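Local coordinates for glycoprotein E (Human herpesvirus 1, PDB 2GIY) that joins gI to form a viral receptor for the Fc part of host IgG and is required for cell-to-cell spread of the virus, at residues W51-V56 against H117-P122; A101-T106 against P110-E115; Q141-Y146 against A167-N172. All blocks are in the same frame, centred on the assembly; numbering follows the deposited sequence.

Contact 1. Residues W51-V56 against H117-P122; sequences WLRFDV and HMEPVP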
loop_
_atom_site.group_PDB
_atom_site.type_symbol
_atom_site.label_atom_id
_atom_site.label_comp_id
_atom_site.label_asym_id
_atom_site.label_seq_id
_atom_site.Cartn_x
_atom_site.Cartn_y
_atom_site.Cartn_z
ATOM N N TRP A 51 8.307 2.156 14.841
ATOM C CA TRP A 51 8.528 0.719 14.799
ATOM C C TRP A 51 7.924 0.120 16.061
ATOM O O TRP A 51 8.184 0.593 17.169
ATOM C CB TRP A 51 10.023 0.364 14.750
ATOM C CG TRP A 51 10.614 0.433 13.379
ATOM C CD1 TRP A 51 11.345 1.460 12.851
ATOM C CD2 TRP A 51 10.505 -0.555 12.346
ATOM N NE1 TRP A 51 11.697 1.171 11.555
ATOM C CE2 TRP A 51 11.195 -0.060 11.219
ATOM C CE3 TRP A 51 9.890 -1.813 12.265
ATOM C CZ2 TRP A 51 11.287 -0.776 10.016
ATOM C CZ3 TRP A 51 9.980 -2.529 11.064
ATOM C CH2 TRP A 51 10.676 -2.006 9.959
ATOM N N LEU A 52 7.110 -0.910 15.882
ATOM C CA LEU A 52 6.475 -1.599 16.998
ATOM C C LEU A 52 6.960 -3.044 16.951
ATOM O O LEU A 52 7.146 -3.602 15.870
ATOM C CB LEU A 52 4.951 -1.554 16.854
ATOM C CG LEU A 52 4.335 -0.159 16.746
ATOM C CD1 LEU A 52 2.827 -0.286 16.529
ATOM C CD2 LEU A 52 4.639 0.643 18.011
ATOM N N ARG A 53 7.180 -3.636 18.122
ATOM C CA ARG A 53 7.659 -5.012 18.231
ATOM C C ARG A 53 6.657 -5.826 19.056
ATOM O O ARG A 53 6.227 -5.397 20.126
ATOM C CB ARG A 53 9.035 -5.021 18.918
ATOM C CG ARG A 53 9.696 -6.388 19.057
ATOM C CD ARG A 53 11.003 -6.289 19.852
ATOM N NE ARG A 53 10.773 -5.701 21.172
ATOM C CZ ARG A 53 11.706 -5.529 22.107
ATOM N NH1 ARG A 53 12.962 -5.901 21.887
ATOM N NH2 ARG A 53 11.376 -4.979 23.272
ATOM N N PHE A 54 6.291 -7.001 18.560
ATOM C CA PHE A 54 5.337 -7.848 19.265
ATOM C C PHE A 54 5.902 -9.224 19.568
ATOM O O PHE A 54 6.504 -9.872 18.706
ATOM C CB PHE A 54 4.057 -8.001 18.438
ATOM C CG PHE A 54 3.275 -6.724 18.291
ATOM C CD1 PHE A 54 2.331 -6.354 19.244
ATOM C CD2 PHE A 54 3.496 -5.883 17.206
ATOM C CE1 PHE A 54 1.616 -5.160 19.120
ATOM C CE2 PHE A 54 2.790 -4.687 17.070
ATOM C CZ PHE A 54 1.845 -4.324 18.032
ATOM N N ASP A 55 5.711 -9.655 20.808
ATOM C CA ASP A 55 6.160 -10.969 21.244
ATOM C C ASP A 55 5.355 -12.029 20.491
ATOM O O ASP A 55 4.145 -11.875 20.288
ATOM C CB ASP A 55 5.927 -11.120 22.751
ATOM C CG ASP A 55 6.211 -12.526 23.252
ATOM O OD1 ASP A 55 7.396 -12.897 23.360
ATOM O OD2 ASP A 55 5.240 -13.261 23.535
ATOM N N VAL A 56 6.033 -13.092 20.066
ATOM C CA VAL A 56 5.385 -14.189 19.355
ATOM C C VAL A 56 5.583 -15.466 20.172
ATOM O O VAL A 56 6.619 -16.124 20.079
ATOM C CB VAL A 56 5.985 -14.381 17.935
ATOM C CG1 VAL A 56 5.294 -15.552 17.221
ATOM C CG2 VAL A 56 5.796 -13.108 17.118
ATOM N N HIS A 117 14.387 8.286 18.406
ATOM C CA HIS A 117 14.398 7.570 19.672
ATOM C C HIS A 117 14.423 6.076 19.419
ATOM O O HIS A 117 13.842 5.590 18.448
ATOM C CB HIS A 117 13.147 7.919 20.475
ATOM C CG HIS A 117 12.965 9.386 20.706
ATOM N ND1 HIS A 117 13.533 10.048 21.772
ATOM C CD2 HIS A 117 12.290 10.323 19.998
ATOM C CE1 HIS A 117 13.214 11.329 21.714
ATOM N NE2 HIS A 117 12.460 11.522 20.646
ATOM N N MET A 118 15.106 5.347 20.293
ATOM C CA MET A 118 15.177 3.901 20.163
ATOM C C MET A 118 15.335 3.278 21.537
ATOM O O MET A 118 16.095 3.774 22.367
ATOM C CB MET A 118 16.350 3.482 19.268
ATOM C CG MET A 118 16.470 1.963 19.098
ATOM S SD MET A 118 17.711 1.448 17.895
ATOM C CE MET A 118 16.781 1.664 16.369
ATOM N N GLU A 119 14.593 2.203 21.777
ATOM C CA GLU A 119 14.662 1.495 23.041
ATOM C C GLU A 119 16.011 0.804 23.155
ATOM O O GLU A 119 16.583 0.367 22.153
ATOM C CB GLU A 119 13.562 0.431 23.120
ATOM C CG GLU A 119 12.194 0.932 23.538
ATOM C CD GLU A 119 11.143 -0.171 23.478
ATOM O OE1 GLU A 119 11.441 -1.301 23.919
ATOM O OE2 GLU A 119 10.021 0.090 22.996
ATOM N N PRO A 120 16.550 0.705 24.378
ATOM C CA PRO A 120 17.842 0.033 24.516
ATOM C C PRO A 120 17.648 -1.466 24.314
ATOM O O PRO A 120 17.046 -2.146 25.148
ATOM C CB PRO A 120 18.271 0.386 25.942
ATOM C CG PRO A 120 16.967 0.575 26.656
ATOM C CD PRO A 120 16.148 1.345 25.643
ATOM N N VAL A 121 18.148 -1.970 23.194
ATOM C CA VAL A 121 18.028 -3.383 22.875
ATOM C C VAL A 121 19.357 -3.903 22.347
ATOM O O VAL A 121 19.890 -3.388 21.364
ATOM C CB VAL A 121 16.926 -3.620 21.810
ATOM C CG1 VAL A 121 16.885 -5.091 21.408
ATOM C CG2 VAL A 121 15.582 -3.174 22.353
ATOM N N PRO A 122 19.911 -4.936 23.001
ATOM C CA PRO A 122 21.185 -5.535 22.601
ATOM C C PRO A 122 21.235 -5.857 21.112
ATOM O O PRO A 122 20.410 -6.622 20.617
ATOM C CB PRO A 122 21.247 -6.802 23.451
ATOM C CG PRO A 122 20.540 -6.389 24.705
ATOM C CD PRO A 122 19.340 -5.648 24.159
#
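Arg53 lies near the end of strand 45-54, and Glu119 and Val121 in the turn that leaves strand 113-118. The two backbones are not paired with each other: strand 96-103 and the residue before it run between them, Ala96 bonding to Trp51, Val97 to His117 and Leu95 to Glu119. These three strands correspond to C, C' and C'' of the V-type immunoglobulin fold, so side chains alone join the end of C to the loop after C''. The aliphatic part of Arg53 lies on Tyr146 of strand 144-152. Its chain leaves with CG anti to the backbone N, is straight as far as CD, and bends at chi3 (57°), turning the guanidinium toward the turn. There NH1 meets the two methyls of Val121, which reaches in from the opposite direction, with CG2 the nearer at 3.8 Å. NH2 is 3.7 Å from Glu119 OE1. The guanidinium and carboxylate planes stand 81° apart, and no N-H points at OE1, well out of the guanidinium plane. The salt bridge is therefore long and purely electrostatic. At this surface position it probably gives a diffuse attraction that tolerates movement, and the Val121 methyls add van der Waals contact with NH1.

Contact 2. Residues A101-T106 against P110-E115; sequences AGCSRT and PRCSAE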
loop_
_atom_site.group_PDB
_atom_site.type_symbol
_atom_site.label_atom_id
_atom_site.label_comp_id
_atom_site.label_asym_id
_atom_site.label_seq_id
_atom_site.Cartn_x
_atom_site.Cartn_y
_atom_site.Cartn_z
ATOM N N ALA A 101 9.519 17.357 11.631
ATOM C CA ALA A 101 8.667 18.500 11.924
ATOM C C ALA A 101 8.898 19.628 10.931
ATOM O O ALA A 101 10.007 19.794 10.415
ATOM C CB ALA A 101 8.920 18.983 13.345
ATOM N N GLY A 102 7.844 20.398 10.673
ATOM C CA GLY A 102 7.936 21.507 9.736
ATOM C C GLY A 102 8.108 21.022 8.308
ATOM O O GLY A 102 8.702 21.706 7.479
ATOM N N CYS A 103 7.585 19.836 8.020
ATOM C CA CYS A 103 7.694 19.258 6.685
ATOM C C CYS A 103 6.727 19.909 5.706
ATOM O O CYS A 103 5.687 20.429 6.099
ATOM C CB CYS A 103 7.397 17.757 6.733
ATOM S SG CYS A 103 8.406 16.816 7.917
ATOM N N SER A 104 7.076 19.868 4.427
ATOM C CA SER A 104 6.219 20.418 3.385
ATOM C C SER A 104 6.722 19.959 2.029
ATOM O O SER A 104 7.784 19.335 1.922
ATOM C CB SER A 104 6.205 21.949 3.435
ATOM O OG SER A 104 7.460 22.476 3.055
ATOM N N ARG A 105 5.951 20.269 0.994
ATOM C CA ARG A 105 6.312 19.901 -0.365
ATOM C C ARG A 105 7.706 20.406 -0.708
ATOM O O ARG A 105 8.477 19.707 -1.370
ATOM C CB ARG A 105 5.290 20.477 -1.350
ATOM C CG ARG A 105 5.719 20.409 -2.807
ATOM C CD ARG A 105 4.699 21.078 -3.720
ATOM N NE ARG A 105 3.558 20.213 -4.009
ATOM C CZ ARG A 105 3.620 19.126 -4.773
ATOM N NH1 ARG A 105 4.771 18.769 -5.328
ATOM N NH2 ARG A 105 2.531 18.400 -4.992
ATOM N N THR A 106 8.033 21.612 -0.246
ATOM C CA THR A 106 9.335 22.211 -0.526
ATOM C C THR A 106 10.401 21.959 0.547
ATOM O O THR A 106 11.573 22.279 0.345
ATOM C CB THR A 106 9.204 23.731 -0.776
ATOM O OG1 THR A 106 8.660 24.372 0.381
ATOM C CG2 THR A 106 8.290 23.989 -1.965
ATOM N N PRO A 110 13.374 13.995 4.434
ATOM C CA PRO A 110 14.762 13.950 4.890
ATOM C C PRO A 110 15.129 15.284 5.545
ATOM O O PRO A 110 15.610 15.337 6.681
ATOM C CB PRO A 110 15.555 13.714 3.599
ATOM C CG PRO A 110 14.566 13.071 2.683
ATOM C CD PRO A 110 13.276 13.799 2.981
ATOM N N ARG A 111 14.865 16.366 4.824
ATOM C CA ARG A 111 15.217 17.693 5.307
ATOM C C ARG A 111 14.505 18.163 6.568
ATOM O O ARG A 111 15.045 18.986 7.310
ATOM C CB ARG A 111 15.035 18.722 4.188
ATOM C CG ARG A 111 15.917 18.449 2.971
ATOM C CD ARG A 111 16.032 19.674 2.066
ATOM N NE ARG A 111 16.829 20.743 2.669
ATOM C CZ ARG A 111 18.159 20.743 2.744
ATOM N NH1 ARG A 111 18.860 19.729 2.250
ATOM N NH2 ARG A 111 18.794 21.760 3.319
ATOM N N CYS A 112 13.315 17.641 6.828
ATOM C CA CYS A 112 12.579 18.057 8.014
ATOM C C CYS A 112 12.761 17.109 9.199
ATOM O O CYS A 112 11.992 17.149 10.157
ATOM C CB CYS A 112 11.093 18.231 7.679
ATOM S SG CYS A 112 10.248 16.751 7.036
ATOM N N SER A 113 13.788 16.261 9.127
ATOM C CA SER A 113 14.102 15.328 10.209
ATOM C C SER A 113 14.320 16.151 11.480
ATOM O O SER A 113 14.975 17.195 11.439
ATOM C CB SER A 113 15.374 14.542 9.866
ATOM O OG SER A 113 15.772 13.707 10.943
ATOM N N ALA A 114 13.776 15.687 12.602
ATOM C CA ALA A 114 13.902 16.418 13.857
ATOM C C ALA A 114 14.434 15.609 15.035
ATOM O O ALA A 114 15.415 16.002 15.670
ATOM C CB ALA A 114 12.557 17.037 14.226
ATOM N N GLU A 115 13.782 14.493 15.348
ATOM C CA GLU A 115 14.214 13.672 16.474
ATOM C C GLU A 115 14.237 12.185 16.147
ATOM O O GLU A 115 13.637 11.736 15.167
ATOM C CB GLU A 115 13.300 13.886 17.684
ATOM C CG GLU A 115 13.142 15.331 18.125
ATOM C CD GLU A 115 12.516 15.450 19.508
ATOM O OE1 GLU A 115 11.816 14.506 19.934
ATOM O OE2 GLU A 115 12.718 16.492 20.167
#
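Cys103 and Cys112 clamp the two ends of the connection between strands 96-103 and 113-118. Their SG atoms are 2.0 Å apart, and chi3 of 91° makes this a right-handed disulfide with the near-perpendicular torsion of an unstrained bridge. The two halves approach differently: SG of Cys103 is anti to its own carbonyl carbon, whereas SG of Cys112 is tucked between its backbone N and carbonyl carbon (chi1 59°). Both cysteines are buried, and the packing beside them is close. Ala101 N donates to Cys112 O over 2.9 Å, and the donor lies in the carbonyl plane. Ala101 O comes within 3.3 Å of Cys112 CB. Gly102, with positive phi, turns the corner between Ala101, hydrogen-bonded to Cys112 O, and Cys103, linked to Cys112 SG.

In the V-type immunoglobulin fold of this domain, strands 96-103 and 113-118 occupy the C' and C'' places at the sheet margin. The disulfide thus staples the base of the C'-C'' connection, whose short, weakly bonded helix at about 109-112 has a bond from Ser113 N to Pro110 O.

Away from the sulfurs the contact slackens. The methyls of Ala101 and Ala114 stand 4.2 Å apart, CB to CB, with Ala114 CB 4.0 Å from Ala101 N, and both residues are exposed to solvent. Ala114 is here part of a classic beta bulge, in which it and Glu115 both face Ser99. On the loop side, the Asn107 side chain bonds to Gly102 O and lies against Cys112, while Arg105 leans on Asp42. At the far end of the helix, Pro110 packs on Ile181 of the second subunit.

Contact 3. Residues Q141-Y146 against A167-N172; sequences QHSGLY and AAQYRN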
loop_
_atom_site.group_PDB
_atom_site.type_symbol
_atom_site.label_atom_id
_atom_site.label_comp_id
_atom_site.label_asym_id
_atom_site.label_seq_id
_atom_site.Cartn_x
_atom_site.Cartn_y
_atom_site.Cartn_z
ATOM N N GLN A 141 16.573 -13.629 20.761
ATOM C CA GLN A 141 15.898 -12.571 21.519
ATOM C C GLN A 141 15.270 -11.529 20.585
ATOM O O GLN A 141 14.337 -10.821 20.969
ATOM C CB GLN A 141 16.895 -11.864 22.450
ATOM C CG GLN A 141 17.673 -10.739 21.757
ATOM C CD GLN A 141 18.927 -10.309 22.495
ATOM O OE1 GLN A 141 19.923 -11.033 22.526
ATOM N NE2 GLN A 141 18.886 -9.123 23.094
ATOM N N HIS A 142 15.789 -11.434 19.365
ATOM C CA HIS A 142 15.293 -10.459 18.390
ATOM C C HIS A 142 14.088 -10.931 17.579
ATOM O O HIS A 142 13.462 -10.136 16.882
ATOM C CB HIS A 142 16.417 -10.075 17.422
ATOM C CG HIS A 142 17.574 -9.397 18.082
ATOM N ND1 HIS A 142 18.873 -9.844 17.950
ATOM C CD2 HIS A 142 17.632 -8.300 18.873
ATOM C CE1 HIS A 142 19.679 -9.049 18.631
ATOM N NE2 HIS A 142 18.952 -8.105 19.200
ATOM N N SER A 143 13.763 -12.216 17.667
ATOM C CA SER A 143 12.648 -12.766 16.910
ATOM C C SER A 143 11.300 -12.212 17.355
ATOM O O SER A 143 11.034 -12.085 18.551
ATOM C CB SER A 143 12.645 -14.292 17.025
ATOM O OG SER A 143 13.860 -14.831 16.511
ATOM N N GLY A 144 10.452 -11.884 16.385
ATOM C CA GLY A 144 9.141 -11.363 16.713
ATOM C C GLY A 144 8.448 -10.746 15.519
ATOM O O GLY A 144 8.941 -10.823 14.390
ATOM N N LEU A 145 7.294 -10.141 15.768
ATOM C CA LEU A 145 6.541 -9.495 14.707
ATOM C C LEU A 145 6.765 -7.996 14.813
ATOM O O LEU A 145 6.446 -7.381 15.835
ATOM C CB LEU A 145 5.051 -9.815 14.836
ATOM C CG LEU A 145 4.118 -9.056 13.890
ATOM C CD1 LEU A 145 4.491 -9.353 12.443
ATOM C CD2 LEU A 145 2.674 -9.458 14.164
ATOM N N TYR A 146 7.323 -7.418 13.755
ATOM C CA TYR A 146 7.596 -5.988 13.721
ATOM C C TYR A 146 6.652 -5.264 12.773
ATOM O O TYR A 146 6.368 -5.745 11.678
ATOM C CB TYR A 146 9.039 -5.732 13.267
ATOM C CG TYR A 146 10.098 -6.214 14.233
ATOM C CD1 TYR A 146 10.324 -7.578 14.432
ATOM C CD2 TYR A 146 10.860 -5.305 14.967
ATOM C CE1 TYR A 146 11.282 -8.025 15.342
ATOM C CE2 TYR A 146 11.823 -5.744 15.880
ATOM C CZ TYR A 146 12.026 -7.103 16.059
ATOM O OH TYR A 146 12.981 -7.536 16.949
ATOM N N ALA A 167 14.164 -19.615 12.037
ATOM C CA ALA A 167 13.207 -20.553 11.471
ATOM C C ALA A 167 12.347 -21.242 12.532
ATOM O O ALA A 167 11.135 -21.365 12.376
ATOM C CB ALA A 167 13.942 -21.596 10.634
ATOM N N ALA A 168 12.978 -21.679 13.613
ATOM C CA ALA A 168 12.273 -22.375 14.683
ATOM C C ALA A 168 11.212 -21.521 15.380
ATOM O O ALA A 168 10.161 -22.028 15.768
ATOM C CB ALA A 168 13.281 -22.893 15.709
ATOM N N GLN A 169 11.487 -20.228 15.522
ATOM C CA GLN A 169 10.564 -19.316 16.193
ATOM C C GLN A 169 9.532 -18.694 15.265
ATOM O O GLN A 169 8.553 -18.103 15.723
ATOM C CB GLN A 169 11.345 -18.189 16.861
ATOM C CG GLN A 169 12.322 -18.648 17.922
ATOM C CD GLN A 169 13.273 -17.543 18.329
ATOM O OE1 GLN A 169 14.188 -17.190 17.580
ATOM N NE2 GLN A 169 13.057 -16.979 19.510
ATOM N N TYR A 170 9.756 -18.825 13.963
ATOM C CA TYR A 170 8.859 -18.249 12.973
ATOM C C TYR A 170 7.409 -18.719 13.043
ATOM O O TYR A 170 7.128 -19.920 13.111
ATOM C CB TYR A 170 9.386 -18.524 11.557
ATOM C CG TYR A 170 8.522 -17.916 10.478
ATOM C CD1 TYR A 170 8.712 -16.599 10.063
ATOM C CD2 TYR A 170 7.479 -18.641 9.907
ATOM C CE1 TYR A 170 7.879 -16.019 9.108
ATOM C CE2 TYR A 170 6.639 -18.071 8.954
ATOM C CZ TYR A 170 6.844 -16.762 8.560
ATOM O OH TYR A 170 6.009 -16.193 7.628
ATOM N N ARG A 171 6.497 -17.753 13.010
ATOM C CA ARG A 171 5.069 -18.025 13.004
ATOM C C ARG A 171 4.457 -17.083 11.976
ATOM O O ARG A 171 4.733 -15.881 11.976
ATOM C CB ARG A 171 4.445 -17.769 14.380
ATOM C CG ARG A 171 4.969 -18.678 15.480
ATOM C CD ARG A 171 4.584 -20.138 15.267
ATOM N NE ARG A 171 5.011 -20.948 16.406
ATOM C CZ ARG A 171 6.255 -21.371 16.602
ATOM N NH1 ARG A 171 7.205 -21.072 15.729
ATOM N NH2 ARG A 171 6.557 -22.075 17.686
ATOM N N ASN A 172 3.638 -17.636 11.090
ATOM C CA ASN A 172 2.991 -16.848 10.053
ATOM C C ASN A 172 2.152 -15.730 10.662
ATOM O O ASN A 172 1.483 -15.932 11.675
ATOM C CB ASN A 172 2.086 -17.747 9.209
ATOM C CG ASN A 172 1.437 -17.009 8.059
ATOM O OD1 ASN A 172 2.036 -15.893 7.657
ATOM N ND2 ASN A 172 0.416 -17.443 7.528
#
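Ser143 and Gln169 start out alike: OG of Ser143 and CG of Gln169 both stand anti to their carbonyl carbons, beside the backbone N (chi1 -60° and -61°), and this aims the hydroxyl of one at the amide of the other. From CG the glutamine chain continues extended, carrying its amide past Ser143 CB and OG. Ser143 OG donates to Gln169 OE1 over a short 2.6 Å. The hydroxyl does not approach along a lone pair but stands above the amide plane, 59° out of it, and Ser143 CB lies 3.3 Å from OE1. The same oxygen is bonded to Thr166 OG1, NE2 bonds to Pro140 O, and Ser143 OG is bonded to Thr166 N. With both ends of the amide engaged, its rotation is fixed.

Residues 142-146, His-Ser-Gly-Leu-Tyr, occupy the place of the Asp-x-Gly-x-Tyr signature that precedes and opens strand F of immunoglobulin V domains. A histidine stands where the aspartate usually does. The tyrosine corner of that motif is present: Tyr146 OH reaches back four residues to His142 O at 2.6 Å, with the oxygen in plane at the edge of the ring. The CG atom of Gln141 sits over the centre of the His142 imidazole, whose NE2 is bonded to Pro122 O.

Facing this corner, segment 167-172 is braced by Arg171. Its NH1 gathers two carbonyls close to the guanidinium plane, Ala168 O at 3.1 Å and Tyr170 O at 2.9 Å. From the same group NH2 bonds to Thr58 O, tying this loop to the chain that follows strand 45-54.

All three contacts draw on one sheet, yet their chemistry differs with position; none is a core contact, contact 2 being partly buried and contacts 1 and 3 at the surface. The centres of contacts 1 and 3 are 13 Å apart, and they touch: Phe54 N pairs with Leu145 O at 2.8 Å as neighbouring strands 45-54 and 144-152 run together, and Pro122 packs on Gln141. Contact 1 depends on undirected charge, contact 3 on a directed network of hydrogen bonds. Contact 2 lies across the chain's centre from contact 3, with nearest atoms about 17 Å apart, and is covalent. Contacts 1 and 2 share strand 113-118, one near each end, their centres 25 Å apart.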